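Periplasmic solute binding protein (Pectobacterium atrosepticum, PDB 4RY1) probably binds a sugar in the periplasm and delivers it to an ABC-type importer. Local coordinates at residues A[200-205]-A[396-401]; A[72-77]-A[102-107]. All blocks are in the same frame, centred on the assembly; numbering follows the deposited sequence.

Contact 1 (A[200-205]-A[396-401]); sequences DQVREL and DDFLSG
R203 and D396 form a side-on salt bridge with one guanidinium nitrogen for each carboxylate oxygen. NH2 of R203 donates to OD2 of D396 at 2.9 Å, nearly straight and on the syn lone pair; NE of R203 reaches OD1 of D396 at 3.1 Å, somewhat out of the carboxylate plane. With the two flat groups only 16° from coplanar, the paired bonds restrict rotation of both. R203 gets there on a chain extended from CG to NE. Beside the bridge, V202 makes the apolar part of the contact. It splits its branches between two neighbours: CG1, anti to the backbone N (chi1 178°), meets the ring edge of F398 at CD2, 4.0 Å away, while CG2 lies 4.2 Å from CD1 of L399. These side chains join helix 199-214 to helix 391-409, the last helix of a periplasmic binding protein fold, and the local axes pass 9.4 Å apart at 118°. In the next shell, F206 packs edge-to-face with F398, whose ring also touches L376, W377 and S380 of helix 371-385. I195 of the short strand 194-195 touches both V202 and L399, and A395 lies against V202 and R203.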
ATOM      1  N   ASP A 200       6.744  24.667  10.940  1.00 28.62           N
ATOM      2  CA  ASP A 200       5.536  25.239  10.314  1.00 24.84           C
ATOM      3  C   ASP A 200       4.816  24.294   9.351  1.00 31.31           C
ATOM      4  O   ASP A 200       3.583  24.231   9.308  1.00 26.84           O
ATOM      5  CB  ASP A 200       5.872  26.555   9.607  1.00 29.64           C
ATOM      6  CG  ASP A 200       5.959  27.729  10.571  1.00 43.59           C
ATOM      7  OD1 ASP A 200       5.804  27.516  11.799  1.00 32.59           O
ATOM      8  OD2 ASP A 200       6.200  28.861  10.099  1.00 47.03           O
ATOM      9  N   GLN A 201       5.587  23.548   8.587  1.00 26.84           N
ATOM     10  CA  GLN A 201       5.010  22.570   7.657  1.00 22.79           C
ATOM     11  C   GLN A 201       4.334  21.370   8.344  1.00 20.71           C
ATOM     12  O   GLN A 201       3.300  20.890   7.885  1.00 24.44           O
ATOM     13  CB  GLN A 201       6.072  22.120   6.669  1.00 23.58           C
ATOM     14  CG  GLN A 201       6.375  23.216   5.667  1.00 22.97           C
ATOM     15  CD  GLN A 201       7.564  22.904   4.778  1.00 21.79           C
ATOM     16  OE1 GLN A 201       8.569  22.341   5.233  1.00 27.34           O
ATOM     17  NE2 GLN A 201       7.466  23.298   3.518  1.00 25.12           N
ATOM     18  N   VAL A 202       4.906  20.921   9.446  1.00 21.21           N
ATOM     19  CA  VAL A 202       4.281  19.873  10.280  1.00 20.49           C
ATOM     20  C   VAL A 202       2.954  20.407  10.843  1.00 22.88           C
ATOM     21  O   VAL A 202       1.950  19.708  10.864  1.00 22.17           O
ATOM     22  CB  VAL A 202       5.202  19.368  11.392  1.00 24.21           C
ATOM     23  CG1 VAL A 202       4.488  18.340  12.237  1.00 24.21           C
ATOM     24  CG2 VAL A 202       6.461  18.755  10.774  1.00 21.85           C
ATOM     25  N   ARG A 203       2.935  21.657  11.290  1.00 24.85           N
ATOM     26  CA  ARG A 203       1.645  22.279  11.672  1.00 22.53           C
ATOM     27  C   ARG A 203       0.588  22.313  10.574  1.00 22.30           C
ATOM     28  O   ARG A 203      -0.595  22.077  10.818  1.00 25.49           O
ATOM     29  CB  ARG A 203       1.863  23.693  12.151  1.00 31.29           C
ATOM     30  CG  ARG A 203       2.445  23.707  13.526  1.00 25.48           C
ATOM     31  CD  ARG A 203       2.938  25.096  13.875  1.00 32.78           C
ATOM     32  NE  ARG A 203       3.580  25.081  15.180  1.00 30.57           N
ATOM     33  CZ  ARG A 203       3.896  26.174  15.865  1.00 42.18           C
ATOM     34  NH1 ARG A 203       3.646  27.380  15.368  1.00 31.80           N
ATOM     35  NH2 ARG A 203       4.474  26.060  17.052  1.00 30.50           N
ATOM     36  N   GLU A 204       1.037  22.641   9.375  1.00 24.93           N
ATOM     37  CA  GLU A 204       0.202  22.681   8.192  1.00 25.80           C
ATOM     38  C   GLU A 204      -0.353  21.286   7.887  1.00 24.35           C
ATOM     39  O   GLU A 204      -1.500  21.156   7.477  1.00 25.05           O
ATOM     40  CB  GLU A 204       1.002  23.233   7.007  1.00 25.44           C
ATOM     41  CG  GLU A 204       0.217  23.345   5.710  1.00 25.33           C
ATOM     42  CD  GLU A 204       0.965  24.082   4.618  1.00 19.95           C
ATOM     43  OE1 GLU A 204       2.178  24.338   4.794  1.00 27.68           O
ATOM     44  OE2 GLU A 204       0.349  24.338   3.563  1.00 26.35           O
ATOM     45  N   LEU A 205       0.466  20.258   8.121  1.00 21.09           N
ATOM     46  CA  LEU A 205       0.071  18.859   7.892  1.00 20.91           C
ATOM     47  C   LEU A 205      -1.052  18.471   8.851  1.00 20.82           C
ATOM     48  O   LEU A 205      -2.082  17.918   8.433  1.00 20.46           O
ATOM     49  CB  LEU A 205       1.273  17.920   8.063  1.00 19.96           C
ATOM     50  CG  LEU A 205       0.962  16.422   8.005  1.00 19.50           C
ATOM     51  CD1 LEU A 205       0.542  15.992   6.609  1.00 23.04           C
ATOM     52  CD2 LEU A 205       2.172  15.648   8.502  1.00 18.95           C
ATOM     53  N   ASP A 396       4.087  19.999  17.023  1.00 28.14           N
ATOM     54  CA  ASP A 396       5.470  20.135  17.472  1.00 27.60           C
ATOM     55  C   ASP A 396       5.942  18.865  18.217  1.00 24.10           C
ATOM     56  O   ASP A 396       7.091  18.449  18.084  1.00 32.58           O
ATOM     57  CB  ASP A 396       5.642  21.349  18.390  1.00 31.92           C
ATOM     58  CG  ASP A 396       5.325  22.685  17.715  1.00 29.14           C
ATOM     59  OD1 ASP A 396       5.070  22.765  16.495  1.00 31.48           O
ATOM     60  OD2 ASP A 396       5.336  23.701  18.448  1.00 36.23           O
ATOM     61  N   ASP A 397       5.065  18.280  19.030  1.00 26.54           N
ATOM     62  CA  ASP A 397       5.391  17.040  19.750  1.00 24.66           C
ATOM     63  C   ASP A 397       5.550  15.861  18.792  1.00 24.71           C
ATOM     64  O   ASP A 397       6.403  14.995  18.995  1.00 25.92           O
ATOM     65  CB  ASP A 397       4.343  16.693  20.805  1.00 25.36           C
ATOM     66  CG  ASP A 397       4.356  17.656  21.989  1.00 43.91           C
ATOM     67  OD1 ASP A 397       5.166  18.618  22.012  1.00 41.45           O
ATOM     68  OD2 ASP A 397       3.548  17.438  22.910  1.00 41.64           O
ATOM     69  N   PHE A 398       4.722  15.837  17.754  1.00 25.17           N
ATOM     70  CA  PHE A 398       4.878  14.817  16.717  1.00 24.37           C
ATOM     71  C   PHE A 398       6.269  14.957  16.080  1.00 24.03           C
ATOM     72  O   PHE A 398       6.992  13.982  15.927  1.00 23.33           O
ATOM     73  CB  PHE A 398       3.778  14.880  15.649  1.00 22.73           C
ATOM     74  CG  PHE A 398       4.053  13.991  14.464  1.00 23.11           C
ATOM     75  CD1 PHE A 398       3.752  12.627  14.512  1.00 21.54           C
ATOM     76  CD2 PHE A 398       4.640  14.503  13.326  1.00 22.05           C
ATOM     77  CE1 PHE A 398       4.034  11.798  13.433  1.00 20.50           C
ATOM     78  CE2 PHE A 398       4.921  13.684  12.250  1.00 22.18           C
ATOM     79  CZ  PHE A 398       4.611  12.331  12.297  1.00 18.65           C
ATOM     80  N   LEU A 399       6.645  16.179  15.744  1.00 26.27           N
ATOM     81  CA  LEU A 399       7.942  16.414  15.106  1.00 23.80           C
ATOM     82  C   LEU A 399       9.128  15.909  15.944  1.00 25.91           C
ATOM     83  O   LEU A 399       9.996  15.229  15.427  1.00 26.49           O
ATOM     84  CB  LEU A 399       8.096  17.895  14.783  1.00 22.65           C
ATOM     85  CG  LEU A 399       9.459  18.325  14.237  1.00 23.38           C
ATOM     86  CD1 LEU A 399       9.811  17.561  12.966  1.00 25.87           C
ATOM     87  CD2 LEU A 399       9.431  19.826  13.985  1.00 40.04           C
ATOM     88  N   SER A 400       9.167  16.262  17.223  1.00 25.71           N
ATOM     89  CA  SER A 400      10.264  15.822  18.101  1.00 27.77           C
ATOM     90  C   SER A 400      10.271  14.292  18.276  1.00 25.06           C
ATOM     91  O   SER A 400      11.317  13.659  18.212  1.00 30.05           O
ATOM     92  CB  SER A 400      10.218  16.548  19.460  1.00 37.72           C
ATOM     93  OG  SER A 400       8.932  16.491  20.040  1.00 85.35           O
ATOM     94  N   GLY A 401       9.097  13.699  18.474  1.00 25.83           N
ATOM     95  CA  GLY A 401       9.022  12.243  18.671  1.00 25.01           C
ATOM     96  C   GLY A 401       9.362  11.477  17.391  1.00 22.88           C
ATOM     97  O   GLY A 401      10.051  10.439  17.412  1.00 20.73           O
TER

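Contact 2 (A[72-77]-A[102-107]); sequences FSRNGD and ADVKGK
V104 points its two methyl branches at successive residues of the last turn of helix 69-74. CG2 of V104 lies 4.0 Å from CB of S73, so the serine meets the valine through its methylene. CG1 of V104, set anti to the backbone N (chi1 177°), rests 4.3 Å from both CA and CG of R74, against the root of that side chain. The polar ends go to other partners: OG of S73 is hydrogen-bonded to Q109 on strand 107-123, and NH1 of R74 forms a salt bridge with E190. V104 opens a type I' turn that closes at K107, the tight link of a beta hairpin between strands 103-104 and 107-123; its backbone N and O both pair with K107. D103 braces this turn as an Asx motif, its OD2 accepting from the backbone N of G106 at 3.0 Å. G106 has phi 91°, a left-handed conformation that suits glycine. One water donates to the backbone O of S73 at 3.1 Å; its weak bond from NZ of K105 is doubtful, as that side chain is modelled in two conformers. Beyond S73 and R74 the helix ends, and N75 is the first residue to leave helical angles.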
ATOM      1  N   PHE A  72      15.318  -5.215   7.397  1.00 14.40           N
ATOM      2  CA  PHE A  72      15.961  -6.485   7.058  1.00 12.52           C
ATOM      3  C   PHE A  72      17.244  -6.380   6.240  1.00 14.35           C
ATOM      4  O   PHE A  72      18.071  -7.314   6.249  1.00 16.94           O
ATOM      5  CB  PHE A  72      14.955  -7.400   6.347  1.00 13.51           C
ATOM      6  CG  PHE A  72      13.829  -7.874   7.236  1.00 12.88           C
ATOM      7  CD1 PHE A  72      14.097  -8.463   8.460  1.00 14.68           C
ATOM      8  CD2 PHE A  72      12.502  -7.716   6.852  1.00 13.79           C
ATOM      9  CE1 PHE A  72      13.069  -8.893   9.281  1.00 16.20           C
ATOM     10  CE2 PHE A  72      11.467  -8.155   7.649  1.00 16.17           C
ATOM     11  CZ  PHE A  72      11.757  -8.741   8.882  1.00 15.09           C
ATOM     12  N   SER A  73      17.374  -5.295   5.476  1.00 14.14           N
ATOM     13  CA  SER A  73      18.473  -5.158   4.512  1.00 14.50           C
ATOM     14  C   SER A  73      19.393  -3.958   4.737  1.00 15.16           C
ATOM     15  O   SER A  73      20.599  -4.110   4.713  1.00 18.87           O
ATOM     16  CB  SER A  73      17.922  -5.122   3.081  1.00 14.35           C
ATOM     17  OG  SER A  73      17.173  -6.301   2.789  1.00 16.26           O
ATOM     18  N   ARG A  74      18.845  -2.764   4.910  1.00 16.60           N
ATOM     19  CA  ARG A  74      19.712  -1.606   5.171  1.00 19.22           C
ATOM     20  C   ARG A  74      20.407  -1.748   6.519  1.00 20.39           C
ATOM     21  O   ARG A  74      21.600  -1.492   6.654  1.00 27.66           O
ATOM     22  CB  ARG A  74      18.923  -0.311   5.160  1.00 17.65           C
ATOM     23  CG  ARG A  74      18.241  -0.008   3.850  1.00 17.67           C
ATOM     24  CD  ARG A  74      17.776   1.427   3.830  1.00 17.64           C
ATOM     25  NE  ARG A  74      16.912   1.698   2.688  1.00 15.97           N
ATOM     26  CZ  ARG A  74      16.565   2.912   2.276  1.00 17.37           C
ATOM     27  NH1 ARG A  74      17.036   3.993   2.898  1.00 18.58           N
ATOM     28  NH2 ARG A  74      15.743   3.056   1.240  1.00 18.19           N
ATOM     29  N   ASN A  75      19.636  -2.226   7.478  1.00 18.08           N
ATOM     30  CA  ASN A  75      20.053  -2.365   8.870  1.00 22.50           C
ATOM     31  C   ASN A  75      20.047  -3.791   9.405  1.00 25.05           C
ATOM     32  O   ASN A  75      20.023  -4.031  10.613  1.00 27.86           O
ATOM     33  CB  ASN A  75      19.216  -1.415   9.691  1.00 28.25           C
ATOM     34  CG  ASN A  75      19.322  -0.007   9.149  1.00 30.08           C
ATOM     35  OD1 ASN A  75      20.423   0.482   8.889  1.00 42.28           O
ATOM     36  ND2 ASN A  75      18.226   0.634   8.960  1.00 44.83           N
ATOM     37  N   GLY A  76      20.121  -4.729   8.473  1.00 20.02           N
ATOM     38  CA  GLY A  76      20.168  -6.151   8.779  1.00 19.31           C
ATOM     39  C   GLY A  76      21.090  -6.898   7.840  1.00 16.10           C
ATOM     40  O   GLY A  76      21.886  -6.299   7.151  1.00 20.30           O
ATOM     41  N   ASP A  77      20.955  -8.223   7.836  1.00 17.17           N
ATOM     42  CA  ASP A  77      21.829  -9.110   7.074  1.00 21.37           C
ATOM     43  C   ASP A  77      21.526  -9.094   5.585  1.00 18.73           C
ATOM     44  O   ASP A  77      22.352  -9.515   4.788  1.00 20.60           O
ATOM     45  CB  ASP A  77      21.678 -10.562   7.529  1.00 21.77           C
ATOM     46  CG  ASP A  77      22.096 -10.789   8.967  1.00 34.64           C
ATOM     47  OD1 ASP A  77      22.961 -10.045   9.481  1.00 36.01           O
ATOM     48  OD2 ASP A  77      21.585 -11.758   9.587  1.00 58.04           O
ATOM     49  N   ALA A 102      14.034  -1.974  -5.069  1.00 14.56           N
ATOM     50  CA  ALA A 102      14.406  -3.076  -4.151  1.00 14.81           C
ATOM     51  C   ALA A 102      15.912  -3.302  -4.031  1.00 12.74           C
ATOM     52  O   ALA A 102      16.351  -4.271  -3.403  1.00 14.76           O
ATOM     53  CB  ALA A 102      13.714  -4.368  -4.564  1.00 17.00           C
ATOM     54  N   ASP A 103      16.692  -2.403  -4.630  1.00 13.56           N
ATOM     55  CA  ASP A 103      18.146  -2.463  -4.533  1.00 14.71           C
ATOM     56  C   ASP A 103      18.589  -1.874  -3.207  1.00 13.89           C
ATOM     57  O   ASP A 103      18.083  -0.863  -2.786  1.00 15.71           O
ATOM     58  CB  ASP A 103      18.811  -1.654  -5.642  1.00 16.62           C
ATOM     59  CG  ASP A 103      20.306  -1.719  -5.576  1.00 18.40           C
ATOM     60  OD1 ASP A 103      20.843  -2.771  -5.953  1.00 20.72           O
ATOM     61  OD2 ASP A 103      20.944  -0.742  -5.114  1.00 19.72           O
ATOM     62  N   VAL A 104      19.543  -2.542  -2.572  1.00 13.16           N
ATOM     63  CA  VAL A 104      20.280  -1.989  -1.429  1.00 14.10           C
ATOM     64  C   VAL A 104      21.757  -2.181  -1.734  1.00 14.54           C
ATOM     65  O   VAL A 104      22.253  -3.305  -1.803  1.00 15.01           O
ATOM     66  CB  VAL A 104      19.910  -2.606  -0.061  1.00 13.94           C
ATOM     67  CG1 VAL A 104      20.787  -2.031   1.060  1.00 15.91           C
ATOM     68  CG2 VAL A 104      18.443  -2.366   0.256  1.00 16.17           C
ATOM     69  N   LYS A 105      22.442  -1.058  -1.899  1.00 16.18           N
ATOM     70  CA  LYS A 105      23.888  -1.041  -2.160  0.50 18.28           C
ATOM     71  C   LYS A 105      24.319  -1.962  -3.295  1.00 15.68           C
ATOM     72  O   LYS A 105      25.362  -2.623  -3.226  1.00 17.97           O
ATOM     73  CB  LYS A 105      24.639  -1.355  -0.880  0.50 20.47           C
ATOM     74  CG  LYS A 105      24.397  -0.268   0.151  0.50 24.53           C
ATOM     75  CD  LYS A 105      25.593  -0.107   1.059  0.50 30.66           C
ATOM     76  CE  LYS A 105      25.371  -0.773   2.398  0.50 16.41           C
ATOM     77  NZ  LYS A 105      24.641   0.209   3.270  0.50 22.52           N
ATOM     78  N   GLY A 106      23.513  -1.987  -4.349  1.00 15.82           N
ATOM     79  CA  GLY A 106      23.842  -2.784  -5.527  1.00 17.40           C
ATOM     80  C   GLY A 106      23.305  -4.203  -5.553  1.00 17.76           C
ATOM     81  O   GLY A 106      23.349  -4.838  -6.599  1.00 20.53           O
ATOM     82  N   LYS A 107      22.798  -4.691  -4.414  1.00 14.65           N
ATOM     83  CA  LYS A 107      22.280  -6.053  -4.303  1.00 16.03           C
ATOM     84  C   LYS A 107      20.755  -6.025  -4.316  1.00 14.27           C
ATOM     85  O   LYS A 107      20.131  -5.287  -3.562  1.00 15.18           O
ATOM     86  CB  LYS A 107      22.760  -6.676  -3.015  1.00 17.63           C
ATOM     87  CG  LYS A 107      24.279  -6.769  -2.956  1.00 20.81           C
ATOM     88  CD  LYS A 107      24.751  -7.640  -1.822  1.00 26.93           C
ATOM     89  CE  LYS A 107      26.270  -7.771  -1.813  1.00 44.87           C
ATOM     90  NZ  LYS A 107      26.911  -6.560  -1.238  1.00 39.37           N
TER
HETATM   91  O   HOH W   1      23.053  -2.427   4.004  1.00 37.51           O

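How the contacts relate
Both contacts are partly buried, with centres about 24 Å (contact 1) and 20 Å (contact 2) from the centre of the chain. Their own centres are 30 Å apart and their nearest atoms about 15 Å apart, so they do not touch. They share no helix or strand. Contact 1 joins two helices distant in sequence, bringing helix 199-214 against the C-terminal helix; contact 2 is more local, setting a helix end beside a hairpin turn of the mixed sheet. Contact 1 buries 246 Å² and adds a direct charged pair to its apolar packing. Contact 2 buries 131 Å², and its direct touches are apolar, with at most a weak, doubtful water link between the segments; its arginine pairs with an acid beyond them.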